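Local structure of sesquisabinene B synthase 2 (Santalum album, 6A2A) at residues Tyr286-Gly291 / Ile417-Leu422; Arg450-Leu455 / Asn527-Ser532; Ser193-Ile198 / Lys206-Leu211; Ser200-Lys205 / Glu232-Val237; Asp317-Tyr322 / Glu329-Ile334. The protein is a terpene synthase that probably cyclises farnesyl diphosphate to sesquisabinene B with the help of magnesium or manganese ions. All blocks are in the same frame, centred on the assembly; numbering follows the deposited sequence.

Interaction 1: Tyr286-Gly291 / Ile417-Leu422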
# COMPACT_ATOMS: atom_id res chain seq x y z
N TYR A 286 -14.28 4.84 6.35
CA TYR A 286 -14.24 5.43 5.04
C TYR A 286 -15.55 6.17 4.74
O TYR A 286 -15.52 7.27 4.28
CB TYR A 286 -13.88 4.43 3.94
CG TYR A 286 -13.75 5.08 2.58
CD1 TYR A 286 -12.72 5.92 2.29
CD2 TYR A 286 -14.70 4.89 1.62
CE1 TYR A 286 -12.63 6.55 1.06
CE2 TYR A 286 -14.62 5.51 0.41
CZ TYR A 286 -13.58 6.35 0.13
OH TYR A 286 -13.55 6.94 -1.09
N MET A 287 -16.67 5.58 5.07
CA MET A 287 -17.95 6.26 4.81
C MET A 287 -18.02 7.58 5.57
O MET A 287 -18.59 8.55 5.02
CB MET A 287 -19.14 5.35 5.13
CG MET A 287 -19.25 4.21 4.16
SD MET A 287 -20.67 3.14 4.53
CE MET A 287 -22.00 4.33 4.58
N TYR A 288 -17.52 7.64 6.79
CA TYR A 288 -17.50 8.85 7.56
C TYR A 288 -16.52 9.82 6.92
O TYR A 288 -16.80 11.01 6.82
CB TYR A 288 -17.10 8.57 9.01
CG TYR A 288 -17.38 9.71 9.96
CD1 TYR A 288 -16.65 10.90 9.91
CD2 TYR A 288 -18.30 9.58 10.97
CE1 TYR A 288 -16.90 11.94 10.80
CE2 TYR A 288 -18.53 10.59 11.89
CZ TYR A 288 -17.86 11.80 11.77
OH TYR A 288 -18.12 12.77 12.71
N ALA A 289 -15.37 9.33 6.42
CA ALA A 289 -14.38 10.23 5.85
C ALA A 289 -15.00 10.97 4.66
O ALA A 289 -14.74 12.16 4.46
CB ALA A 289 -13.14 9.48 5.43
N ILE A 290 -15.81 10.28 3.86
CA ILE A 290 -16.48 10.94 2.73
C ILE A 290 -17.36 12.11 3.21
O ILE A 290 -17.51 13.10 2.47
CB ILE A 290 -17.28 9.92 1.92
CG1 ILE A 290 -16.34 9.01 1.12
CG2 ILE A 290 -18.30 10.60 1.01
CD1 ILE A 290 -17.07 7.82 0.49
N GLY A 291 -17.94 12.03 4.38
CA GLY A 291 -18.63 13.16 4.98
C GLY A 291 -17.68 14.28 5.38
O GLY A 291 -18.00 15.46 5.23
N ILE A 417 -13.36 10.78 21.81
CA ILE A 417 -14.09 10.57 20.55
C ILE A 417 -13.13 10.48 19.37
O ILE A 417 -13.54 9.95 18.33
CB ILE A 417 -15.12 11.71 20.40
CG1 ILE A 417 -16.17 11.41 19.32
CG2 ILE A 417 -14.50 13.07 20.21
CD1 ILE A 417 -17.09 10.28 19.72
N GLY A 418 -11.92 11.05 19.47
CA GLY A 418 -10.86 10.84 18.43
C GLY A 418 -10.74 12.00 17.44
O GLY A 418 -9.91 11.98 16.56
N PHE A 419 -11.53 13.06 17.59
CA PHE A 419 -11.51 14.15 16.62
C PHE A 419 -10.34 15.09 16.82
O PHE A 419 -9.84 15.58 15.84
CB PHE A 419 -12.87 14.84 16.48
CG PHE A 419 -13.77 13.98 15.64
CD1 PHE A 419 -13.63 13.92 14.26
CD2 PHE A 419 -14.64 13.11 16.24
CE1 PHE A 419 -14.40 13.07 13.49
CE2 PHE A 419 -15.43 12.27 15.47
CZ PHE A 419 -15.30 12.23 14.09
N PRO A 420 -9.84 15.30 18.04
CA PRO A 420 -8.50 15.96 18.09
C PRO A 420 -7.43 15.25 17.25
O PRO A 420 -6.75 15.91 16.47
CB PRO A 420 -8.16 16.01 19.57
CG PRO A 420 -9.53 16.09 20.16
CD PRO A 420 -10.38 15.14 19.37
N ASN A 421 -7.39 13.93 17.35
CA ASN A 421 -6.48 13.10 16.54
C ASN A 421 -6.74 13.30 15.04
O ASN A 421 -5.86 13.73 14.27
CB ASN A 421 -6.65 11.64 16.95
CG ASN A 421 -5.68 10.70 16.28
OD1 ASN A 421 -5.09 11.02 15.24
ND2 ASN A 421 -5.53 9.53 16.91
N LEU A 422 -8.00 13.10 14.62
CA LEU A 422 -8.33 13.18 13.21
C LEU A 422 -8.13 14.60 12.69
O LEU A 422 -7.62 14.76 11.58
CB LEU A 422 -9.77 12.71 13.00
CG LEU A 422 -9.96 11.20 13.13
CD1 LEU A 422 -11.41 10.84 13.28
CD2 LEU A 422 -9.33 10.49 11.96
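Y288 reaches out from helix 281-292 to meet F419, at the start of helix 419-430, and the two aromatic side chains arrive from opposite directions. The CB of Y288 points to the other segment, and CG stands anti to the backbone N (chi1 -166°), which sends the ring out from its helix. Further along, CE1 lies 3.7 Å from CZ of F419. The tyrosine CZ comes a little nearer, 3.5 Å from the same F419 CZ. At the tip, Y288 OH sits 3.2 Å from F419 CZ, so the phenol end leans on the far end of the phenylalanine ring. With ring centroids 5.5 Å apart and planes inclined at 36°, the pair is oblique, neither a stack nor an edge-to-face contact. The hydroxyl probably bonds to V528 O and, at a doubtfully short distance, S532 OG, both of helix 521-535, while F419 also packs on C456 of helix 447-462. G418, at positive phi, ends the preceding helix and takes the N-cap position of the next. Such an interruption, with F419 about 7 Å from the side chain of the magnesium ligand N460, is consistent with the helix-G break beside the active site of class I terpene synthases.

Interaction 2: Arg450-Leu455 / Asn527-Ser532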
# COMPACT_ATOMS: atom_id res chain seq x y z
N ARG A 450 -12.15 23.20 19.47
CA ARG A 450 -12.78 22.68 20.70
C ARG A 450 -14.28 22.46 20.46
O ARG A 450 -14.77 21.46 20.85
CB ARG A 450 -12.56 23.65 21.85
CG ARG A 450 -12.87 23.09 23.23
CD ARG A 450 -12.84 24.15 24.31
NE ARG A 450 -12.98 23.59 25.63
CZ ARG A 450 -13.68 24.10 26.63
NH1 ARG A 450 -13.80 23.38 27.73
NH2 ARG A 450 -14.24 25.29 26.57
N ALA A 451 -14.92 23.43 19.84
CA ALA A 451 -16.37 23.35 19.54
C ALA A 451 -16.64 22.10 18.69
O ALA A 451 -17.54 21.35 19.01
CB ALA A 451 -16.80 24.62 18.86
N SER A 452 -15.88 21.92 17.65
CA SER A 452 -16.03 20.75 16.75
C SER A 452 -15.86 19.45 17.52
O SER A 452 -16.71 18.61 17.42
CB SER A 452 -15.08 20.84 15.60
OG SER A 452 -15.19 19.73 14.77
N CYS A 453 -14.81 19.31 18.30
CA CYS A 453 -14.62 18.03 19.04
C CYS A 453 -15.73 17.84 20.07
O CYS A 453 -16.19 16.75 20.19
CB CYS A 453 -13.25 17.99 19.70
SG CYS A 453 -11.92 18.17 18.48
N ILE A 454 -16.11 18.86 20.80
CA ILE A 454 -17.21 18.66 21.78
C ILE A 454 -18.48 18.27 21.02
O ILE A 454 -19.14 17.36 21.45
CB ILE A 454 -17.41 19.91 22.66
CG1 ILE A 454 -16.20 20.14 23.55
CG2 ILE A 454 -18.66 19.74 23.49
CD1 ILE A 454 -16.30 21.35 24.42
N LEU A 455 -18.77 18.96 19.94
CA LEU A 455 -19.97 18.60 19.15
C LEU A 455 -19.96 17.13 18.74
O LEU A 455 -20.97 16.40 18.93
CB LEU A 455 -20.06 19.53 17.93
CG LEU A 455 -20.70 20.88 18.23
CD1 LEU A 455 -20.41 21.87 17.13
CD2 LEU A 455 -22.21 20.71 18.44
N ASN A 527 -17.23 19.86 8.81
CA ASN A 527 -17.81 18.71 8.14
C ASN A 527 -17.71 17.49 9.06
O ASN A 527 -18.54 16.63 8.92
CB ASN A 527 -17.19 18.52 6.76
CG ASN A 527 -17.76 19.51 5.77
OD1 ASN A 527 -18.95 19.76 5.82
ND2 ASN A 527 -16.93 20.06 4.91
N VAL A 528 -16.70 17.40 9.97
CA VAL A 528 -16.75 16.25 10.93
C VAL A 528 -18.01 16.30 11.77
O VAL A 528 -18.53 15.27 12.18
CB VAL A 528 -15.49 16.08 11.82
CG1 VAL A 528 -14.28 15.77 10.99
CG2 VAL A 528 -15.21 17.28 12.70
N VAL A 529 -18.50 17.49 12.11
CA VAL A 529 -19.69 17.61 12.88
C VAL A 529 -20.89 17.07 12.09
O VAL A 529 -21.72 16.31 12.61
CB VAL A 529 -19.93 19.05 13.36
CG1 VAL A 529 -21.18 19.12 14.19
CG2 VAL A 529 -18.71 19.60 14.15
N ARG A 530 -20.95 17.51 10.85
CA ARG A 530 -22.05 17.06 9.95
C ARG A 530 -22.02 15.53 9.82
O ARG A 530 -23.08 14.88 9.88
CB ARG A 530 -21.88 17.76 8.60
CG ARG A 530 -22.23 19.24 8.64
CD ARG A 530 -21.65 19.98 7.45
NE ARG A 530 -22.21 21.32 7.45
CZ ARG A 530 -21.77 22.33 6.70
NH1 ARG A 530 -20.68 22.19 5.93
NH2 ARG A 530 -22.41 23.50 6.73
N GLY A 531 -20.81 14.98 9.66
CA GLY A 531 -20.67 13.51 9.66
C GLY A 531 -21.26 12.89 10.90
O GLY A 531 -21.93 11.86 10.81
N SER A 532 -21.02 13.47 12.09
CA SER A 532 -21.54 12.92 13.32
C SER A 532 -23.07 12.97 13.35
O SER A 532 -23.73 12.01 13.75
CB SER A 532 -20.93 13.61 14.54
OG SER A 532 -19.53 13.35 14.53
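V529 is the hub of this contact, its two methyl groups shared between S452 and L455. CG1, anti to the backbone N (chi1 -179°), touches L455 CB at 3.9 Å and lies 4.1 Å from L455 CD1. The other branch, CG2, rests 3.6 Å from S452 OG. A second valine joins from one residue earlier, its V528 CG2 approaching S452 OG to 3.2 Å, a close meeting of methyl and hydroxyl. What brings these groups together is the course of the backbones: helices 450-455 and 527-532 run almost parallel, at 11°, with their axes 9.1 Å apart, and S452 and V529 have the nearest CA atoms. The serine hydroxyl is in turn fixed by a hydrogen bond to T525 O, just upstream on the valines' own helix. Beyond this shell W503 covers L455, W504 and I459 reach V529, and F419 touches V528. With an alanine in place of V529 both methyls go, which is likely to open a gap beside L455 CB and leave S452 OG without its CG2 neighbour. The chemistry is therefore divided: branched aliphatic carbons fill the space between the helices by van der Waals packing, and the one polar atom in their midst, buried S452 OG, is satisfied by a backbone carbonyl, so its burial need not cost a lost hydrogen bond.

Interaction 3: Ser193-Ile198 / Lys206-Leu211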
# COMPACT_ATOMS: atom_id res chain seq x y z
N SER A 193 -46.44 20.25 12.70
CA SER A 193 -47.93 20.11 12.69
C SER A 193 -48.41 19.68 11.30
O SER A 193 -49.64 19.72 11.06
CB SER A 193 -48.61 21.39 13.05
OG SER A 193 -48.33 21.73 14.39
N ILE A 194 -47.48 19.35 10.39
CA ILE A 194 -47.84 18.90 9.02
C ILE A 194 -46.89 17.82 8.48
O ILE A 194 -47.12 17.34 7.41
CB ILE A 194 -47.93 20.10 8.08
CG1 ILE A 194 -46.56 20.75 7.84
CG2 ILE A 194 -48.93 21.12 8.58
CD1 ILE A 194 -46.56 21.89 6.85
N GLU A 195 -45.85 17.41 9.21
CA GLU A 195 -44.87 16.47 8.69
C GLU A 195 -45.66 15.21 8.32
O GLU A 195 -46.57 14.81 9.08
CB GLU A 195 -43.79 16.13 9.73
CG GLU A 195 -42.66 15.26 9.22
CD GLU A 195 -41.63 14.82 10.27
OE1 GLU A 195 -41.85 15.05 11.49
OE2 GLU A 195 -40.57 14.27 9.87
N GLY A 196 -45.38 14.65 7.15
CA GLY A 196 -45.99 13.36 6.80
C GLY A 196 -47.37 13.53 6.18
O GLY A 196 -47.87 12.57 5.53
N LYS A 197 -48.00 14.72 6.32
CA LYS A 197 -49.40 14.93 5.85
C LYS A 197 -49.50 16.03 4.78
O LYS A 197 -50.62 16.53 4.60
CB LYS A 197 -50.31 15.31 7.01
CG LYS A 197 -50.22 14.41 8.24
CD LYS A 197 -51.33 14.65 9.25
CE LYS A 197 -51.01 15.75 10.23
NZ LYS A 197 -51.78 15.58 11.49
N ILE A 198 -48.39 16.35 4.05
CA ILE A 198 -48.33 17.47 3.10
C ILE A 198 -48.63 16.84 1.74
O ILE A 198 -47.91 15.93 1.30
CB ILE A 198 -46.96 18.22 3.10
CG1 ILE A 198 -46.63 18.85 4.46
CG2 ILE A 198 -46.87 19.31 2.05
CD1 ILE A 198 -45.16 19.28 4.60
N LYS A 206 -38.95 17.23 1.33
CA LYS A 206 -37.96 18.20 1.83
C LYS A 206 -38.25 18.57 3.27
O LYS A 206 -37.27 18.75 4.06
CB LYS A 206 -37.92 19.48 1.00
CG LYS A 206 -37.26 19.28 -0.34
CD LYS A 206 -36.64 20.52 -0.91
CE LYS A 206 -37.66 21.54 -1.31
NZ LYS A 206 -37.02 22.70 -1.98
N VAL A 207 -39.53 18.65 3.67
CA VAL A 207 -39.84 19.08 5.05
C VAL A 207 -39.44 17.99 6.05
O VAL A 207 -38.87 18.27 7.10
CB VAL A 207 -41.31 19.48 5.21
CG1 VAL A 207 -41.74 19.49 6.65
CG2 VAL A 207 -41.55 20.81 4.56
N SER A 208 -39.79 16.76 5.72
CA SER A 208 -39.51 15.62 6.53
C SER A 208 -37.99 15.47 6.73
O SER A 208 -37.50 15.20 7.86
CB SER A 208 -40.14 14.42 5.87
OG SER A 208 -39.87 13.27 6.59
N HIS A 209 -37.28 15.62 5.63
CA HIS A 209 -35.84 15.51 5.58
C HIS A 209 -35.24 16.59 6.47
O HIS A 209 -34.33 16.32 7.28
CB HIS A 209 -35.38 15.64 4.16
CG HIS A 209 -33.95 15.32 3.89
ND1 HIS A 209 -33.50 14.02 3.84
CD2 HIS A 209 -32.92 16.09 3.48
CE1 HIS A 209 -32.25 14.00 3.40
NE2 HIS A 209 -31.86 15.25 3.17
N ALA A 210 -35.77 17.80 6.36
CA ALA A 210 -35.30 18.93 7.16
C ALA A 210 -35.56 18.77 8.64
O ALA A 210 -34.70 19.14 9.47
CB ALA A 210 -35.94 20.20 6.69
N LEU A 211 -36.73 18.28 9.03
CA LEU A 211 -37.06 18.09 10.42
C LEU A 211 -36.14 17.02 11.06
O LEU A 211 -35.82 17.10 12.25
CB LEU A 211 -38.53 17.73 10.55
CG LEU A 211 -39.48 18.90 10.32
CD1 LEU A 211 -40.92 18.42 10.29
CD2 LEU A 211 -39.32 19.96 11.42
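The carboxylate of E195 has L211 CD1 lying over one of its faces, coming from the opposite direction to the glutamate chain. That methyl carbon is 3.7 Å from E195 CD and equally far from OE1, so the flat head is seated on a hydrocarbon group. The other oxygen, E195 OE2, turns to S208, whose OG is 3.5 Å away in a weak hydrogen bond that another acceptor may compete for. E195 reaches this place because its CG is anti to the backbone N (chi1 -174°) and the rest of the chain is extended; its CB and CG also brush L211 CD1, so the whole arm lies along the leucine methyl. Deeper in, the contact is wholly apolar. The side chains of I198 and V207 cross at about a right angle, and I198 CD1 fits against the valine's branch point, 3.9 Å from V207 CB, with both valine methyls at a similar distance. The backbone shape behind these contacts is a type II beta turn from I194 to K197, closed by K197 N to I194 O at 3.0 Å, with G196 supplying the positive phi of its third position. E195 occupies the second position, whence its side chain runs to the helix, while I198 follows just after the turn. L211 packs in addition on L191 and K192 of helix 178-192. Such a turn, folding back on the helix it leads into, joins two consecutive helices of the all-helical N-terminal domain of plant terpene synthases, an alpha-barrel fold.

Interaction 4: Ser200-Lys205 / Glu232-Val237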
# COMPACT_ATOMS: atom_id res chain seq x y z
N SER A 200 -48.19 17.27 -1.42
CA SER A 200 -47.37 17.94 -2.43
C SER A 200 -45.96 17.37 -2.32
O SER A 200 -45.21 17.84 -1.48
CB SER A 200 -47.28 19.42 -2.22
OG SER A 200 -46.16 19.93 -2.94
N PRO A 201 -45.68 16.35 -3.13
CA PRO A 201 -44.66 15.37 -2.90
C PRO A 201 -43.28 15.99 -2.64
O PRO A 201 -42.63 15.54 -1.69
CB PRO A 201 -44.60 14.52 -4.18
CG PRO A 201 -45.98 14.67 -4.74
CD PRO A 201 -46.32 16.11 -4.45
N SER A 202 -42.83 16.96 -3.44
CA SER A 202 -41.40 17.35 -3.26
C SER A 202 -41.25 18.17 -1.97
O SER A 202 -40.27 17.99 -1.22
CB SER A 202 -40.82 18.03 -4.47
OG SER A 202 -41.23 19.37 -4.60
N LEU A 203 -42.21 19.04 -1.68
CA LEU A 203 -42.15 19.77 -0.46
C LEU A 203 -42.32 18.82 0.73
O LEU A 203 -41.62 19.00 1.77
CB LEU A 203 -43.20 20.89 -0.49
CG LEU A 203 -42.98 22.09 0.42
CD1 LEU A 203 -41.53 22.58 0.43
CD2 LEU A 203 -43.92 23.23 0.05
N ALA A 204 -43.20 17.84 0.66
CA ALA A 204 -43.37 16.85 1.75
C ALA A 204 -42.04 16.18 2.09
O ALA A 204 -41.72 15.96 3.28
CB ALA A 204 -44.36 15.76 1.40
N LYS A 205 -41.34 15.79 1.05
CA LYS A 205 -40.07 15.10 1.21
C LYS A 205 -39.07 16.04 1.87
O LYS A 205 -38.38 15.66 2.84
CB LYS A 205 -39.45 14.68 -0.12
CG LYS A 205 -40.07 13.49 -0.84
CD LYS A 205 -39.20 13.01 -2.03
CE LYS A 205 -37.80 12.63 -1.58
NZ LYS A 205 -36.94 12.10 -2.68
N GLU A 232 -34.91 16.19 -9.25
CA GLU A 232 -35.44 15.67 -10.53
C GLU A 232 -36.96 15.77 -10.52
O GLU A 232 -37.54 16.16 -11.54
CB GLU A 232 -34.95 14.25 -10.80
CG GLU A 232 -35.45 13.70 -12.13
CD GLU A 232 -34.75 12.47 -12.66
OE1 GLU A 232 -33.83 11.99 -12.01
OE2 GLU A 232 -35.15 11.96 -13.72
N GLU A 233 -37.56 15.55 -9.34
CA GLU A 233 -39.03 15.56 -9.10
C GLU A 233 -39.58 16.98 -8.86
O GLU A 233 -40.80 17.10 -8.67
CB GLU A 233 -39.37 14.70 -7.88
CG GLU A 233 -38.95 13.23 -7.98
CD GLU A 233 -38.55 12.53 -6.68
OE1 GLU A 233 -38.84 13.06 -5.57
OE2 GLU A 233 -37.93 11.44 -6.77
N GLU A 234 -38.77 18.04 -8.83
CA GLU A 234 -39.29 19.37 -8.52
C GLU A 234 -39.78 20.04 -9.81
O GLU A 234 -39.36 19.68 -10.89
CB GLU A 234 -38.24 20.23 -7.82
CG GLU A 234 -38.30 20.08 -6.31
CD GLU A 234 -37.23 20.83 -5.55
OE1 GLU A 234 -36.14 21.02 -6.12
OE2 GLU A 234 -37.49 21.23 -4.39
N GLU A 235 -40.59 21.07 -9.63
CA GLU A 235 -41.23 21.77 -10.74
C GLU A 235 -40.21 22.61 -11.52
O GLU A 235 -40.30 22.71 -12.73
CB GLU A 235 -42.38 22.63 -10.20
CG GLU A 235 -43.50 21.78 -9.62
CD GLU A 235 -44.66 22.54 -9.01
OE1 GLU A 235 -44.89 23.70 -9.43
OE2 GLU A 235 -45.34 21.97 -8.11
N ASP A 236 -39.27 23.24 -10.82
CA ASP A 236 -38.29 24.14 -11.47
C ASP A 236 -36.96 23.49 -11.87
O ASP A 236 -35.92 24.15 -11.88
CB ASP A 236 -37.97 25.32 -10.55
CG ASP A 236 -37.26 24.89 -9.26
OD1 ASP A 236 -36.53 23.85 -9.24
OD2 ASP A 236 -37.47 25.60 -8.25
N VAL A 237 -36.98 22.23 -12.25
CA VAL A 237 -35.72 21.52 -12.53
C VAL A 237 -35.11 22.03 -13.84
O VAL A 237 -35.81 22.17 -14.86
CB VAL A 237 -35.92 20.00 -12.57
CG1 VAL A 237 -37.08 19.58 -13.46
CG2 VAL A 237 -34.64 19.29 -13.00
O HOH W 1 -40.35 21.86 -3.83
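S202 holds its OG between the backbone N and the carbonyl carbon (chi1 77°), which brings the hydroxyl to E234, while K205 bends at chi3 (58°) and E233 kinks at chi2 so that their charged ends meet. S202 OG lies 3.5 Å from E234 CG, a contact with the aliphatic part of the glutamate. Its carboxylate is reached indirectly: a water sits 2.8 Å from S202 OG and donates to E234 OE2 at 3.0 Å. The second pair crosses at about a right angle, with K205 NZ 3.6 Å from E233 OE1, a long salt bridge. K205 CD is equally close to that oxygen, so the carboxylate lies against the lysine chain as much as against its ammonium group. One charged residue from each side has a further partner: K205 NZ is hydrogen-bonded to T230 OG1, and E234 OE2 forms a salt bridge with K206. This is a hydrated surface contact, in which the N-terminal part of helix 201-212, with S200 in the N-cap position though its side chain makes no capping bond, lies beside the loop running from helix 220-232 to helix 239-270. K205 also packs on W226 and E234 on F227, both of helix 220-232.

Interaction 5: Asp317-Tyr322 / Glu329-Ile334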
# COMPACT_ATOMS: atom_id res chain seq x y z
N ASP A 317 -12.23 -0.58 20.54
CA ASP A 317 -12.66 -1.93 20.88
C ASP A 317 -11.62 -2.68 21.73
O ASP A 317 -11.94 -3.38 22.63
CB ASP A 317 -13.03 -2.74 19.65
CG ASP A 317 -14.31 -2.28 19.01
OD1 ASP A 317 -15.04 -1.53 19.56
OD2 ASP A 317 -14.60 -2.69 17.94
N VAL A 318 -10.34 -2.50 21.43
CA VAL A 318 -9.29 -3.13 22.22
C VAL A 318 -9.39 -2.69 23.68
O VAL A 318 -9.27 -3.48 24.56
CB VAL A 318 -7.89 -2.78 21.70
CG1 VAL A 318 -6.83 -3.19 22.68
CG2 VAL A 318 -7.65 -3.43 20.35
N TYR A 319 -9.58 -1.41 23.89
CA TYR A 319 -9.69 -0.85 25.21
C TYR A 319 -11.02 -1.16 25.87
O TYR A 319 -11.08 -1.43 27.03
CB TYR A 319 -9.43 0.65 25.20
CG TYR A 319 -7.95 0.99 25.24
CD1 TYR A 319 -7.13 0.75 24.17
CD2 TYR A 319 -7.39 1.58 26.35
CE1 TYR A 319 -5.79 1.07 24.22
CE2 TYR A 319 -6.06 1.90 26.40
CZ TYR A 319 -5.26 1.65 25.33
OH TYR A 319 -3.94 1.94 25.39
N ASP A 320 -12.08 -1.18 25.11
CA ASP A 320 -13.38 -1.40 25.69
C ASP A 320 -13.83 -2.84 25.82
O ASP A 320 -14.43 -3.20 26.78
CB ASP A 320 -14.42 -0.68 24.88
CG ASP A 320 -15.47 -0.12 25.72
OD1 ASP A 320 -15.20 0.92 26.29
OD2 ASP A 320 -16.52 -0.71 25.87
N VAL A 321 -13.59 -3.63 24.80
CA VAL A 321 -14.07 -4.96 24.79
C VAL A 321 -13.06 -6.05 24.52
O VAL A 321 -13.36 -6.98 23.85
CB VAL A 321 -15.26 -5.10 23.81
CG1 VAL A 321 -16.46 -4.36 24.31
CG2 VAL A 321 -14.91 -4.61 22.44
N TYR A 322 -11.85 -5.90 25.01
CA TYR A 322 -10.91 -7.01 24.83
C TYR A 322 -9.79 -7.02 25.88
O TYR A 322 -9.60 -8.02 26.57
CB TYR A 322 -10.27 -7.00 23.43
CG TYR A 322 -9.79 -8.36 23.04
CD1 TYR A 322 -10.69 -9.31 22.55
CD2 TYR A 322 -8.45 -8.70 23.13
CE1 TYR A 322 -10.27 -10.59 22.23
CE2 TYR A 322 -8.02 -9.98 22.79
CZ TYR A 322 -8.94 -10.92 22.33
OH TYR A 322 -8.55 -12.19 21.99
N GLU A 329 -2.44 -0.84 30.08
CA GLU A 329 -1.33 -0.02 30.65
C GLU A 329 -0.08 -0.15 29.80
O GLU A 329 0.59 0.84 29.58
CB GLU A 329 -0.87 -0.48 32.06
CG GLU A 329 -2.00 -0.57 33.05
CD GLU A 329 -1.62 -0.79 34.50
OE1 GLU A 329 -0.46 -1.22 34.77
OE2 GLU A 329 -2.49 -0.54 35.36
N LEU A 330 0.25 -1.34 29.34
CA LEU A 330 1.44 -1.48 28.51
C LEU A 330 1.19 -0.88 27.10
O LEU A 330 2.08 -0.32 26.54
CB LEU A 330 1.81 -2.96 28.38
CG LEU A 330 3.03 -3.28 27.52
CD1 LEU A 330 4.25 -2.49 27.95
CD2 LEU A 330 3.32 -4.77 27.48
N PHE A 331 0.00 -1.12 26.53
CA PHE A 331 -0.35 -0.49 25.22
C PHE A 331 -0.12 1.02 25.30
O PHE A 331 0.54 1.66 24.43
CB PHE A 331 -1.78 -0.88 24.86
CG PHE A 331 -2.19 -0.66 23.43
CD1 PHE A 331 -2.16 0.61 22.85
CD2 PHE A 331 -2.68 -1.71 22.69
CE1 PHE A 331 -2.64 0.79 21.56
CE2 PHE A 331 -3.12 -1.52 21.38
CZ PHE A 331 -3.07 -0.28 20.82
N THR A 332 -0.64 1.63 26.38
CA THR A 332 -0.58 3.06 26.56
C THR A 332 0.87 3.50 26.75
O THR A 332 1.33 4.47 26.16
CB THR A 332 -1.46 3.53 27.73
OG1 THR A 332 -2.81 3.15 27.47
CG2 THR A 332 -1.39 5.02 27.97
N ASP A 333 1.62 2.77 27.53
CA ASP A 333 3.06 3.13 27.79
C ASP A 333 3.93 3.05 26.53
O ASP A 333 4.81 3.93 26.26
CB ASP A 333 3.59 2.19 28.88
CG ASP A 333 5.08 2.39 29.15
OD1 ASP A 333 5.49 3.49 29.47
OD2 ASP A 333 5.83 1.39 29.02
N ILE A 334 3.73 2.02 25.73
CA ILE A 334 4.48 1.88 24.47
C ILE A 334 4.16 3.08 23.59
O ILE A 334 5.05 3.67 22.98
CB ILE A 334 4.12 0.55 23.79
CG1 ILE A 334 4.84 -0.61 24.51
CG2 ILE A 334 4.40 0.56 22.30
CD1 ILE A 334 4.35 -1.96 24.11
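Y319 and T332 make the one polar link across the contact, a hydrogen bond of 2.7 Å between Y319 OH and T332 OG1 in which either hydroxyl could be the donor. The threonine oxygen is also bonded to L328 O, one turn back on its own helix, which helps to fix the hydroxyl that meets the tyrosine tip. Aromatic contact comes next: the edge of Y319 meets the face of F331 with the planes at 77°, a T-shaped pair whose centroids are 5.4 Å apart. Y319 CE1 stands over the F331 ring, offset to its rim and 3.9 Å from CD1. V318 and Y319 fill the two X positions of the DDXXD motif of class I terpene synthases, here D316 to D320, and D316 and D320 bind magnesium in this protein. Replacing Y319 by an alanine would probably leave T332 OG1 without its phenol partner and bare one face of the F331 ring. Apolar contact is slighter, with V318 CG1 4.3 Å from F331 CE2. Helices 317-321 and 329-334 run roughly antiparallel, at 154°, so far apart that long side chains must span the space. Y319 also meets Y391 edge-to-face, and L388 touches Y319, F331 and T332.

How the interactions relate
Interactions 1 and 2 are neighbours near the centre of the chain, where Y288 of the first reaches V528 and S532 of the second, and P420 packs on C453. Interactions 3 and 4 form a second pair, at the surface, about 13 Å apart between centres; they share helix 201-212 and are tied by the salt bridge from K206 to E234. Interaction 5 stands apart, buried locally although about 28 Å from the chain's centre, and lies on the opposite side from 3 and 4. Chemistry follows place: aromatic and aliphatic packing prevails in buried 2 and partly buried 1, a carboxylate enters in 3, lysine, carboxylates and water in 4, and 5 combines rings with a hydroxyl-hydroxyl bond.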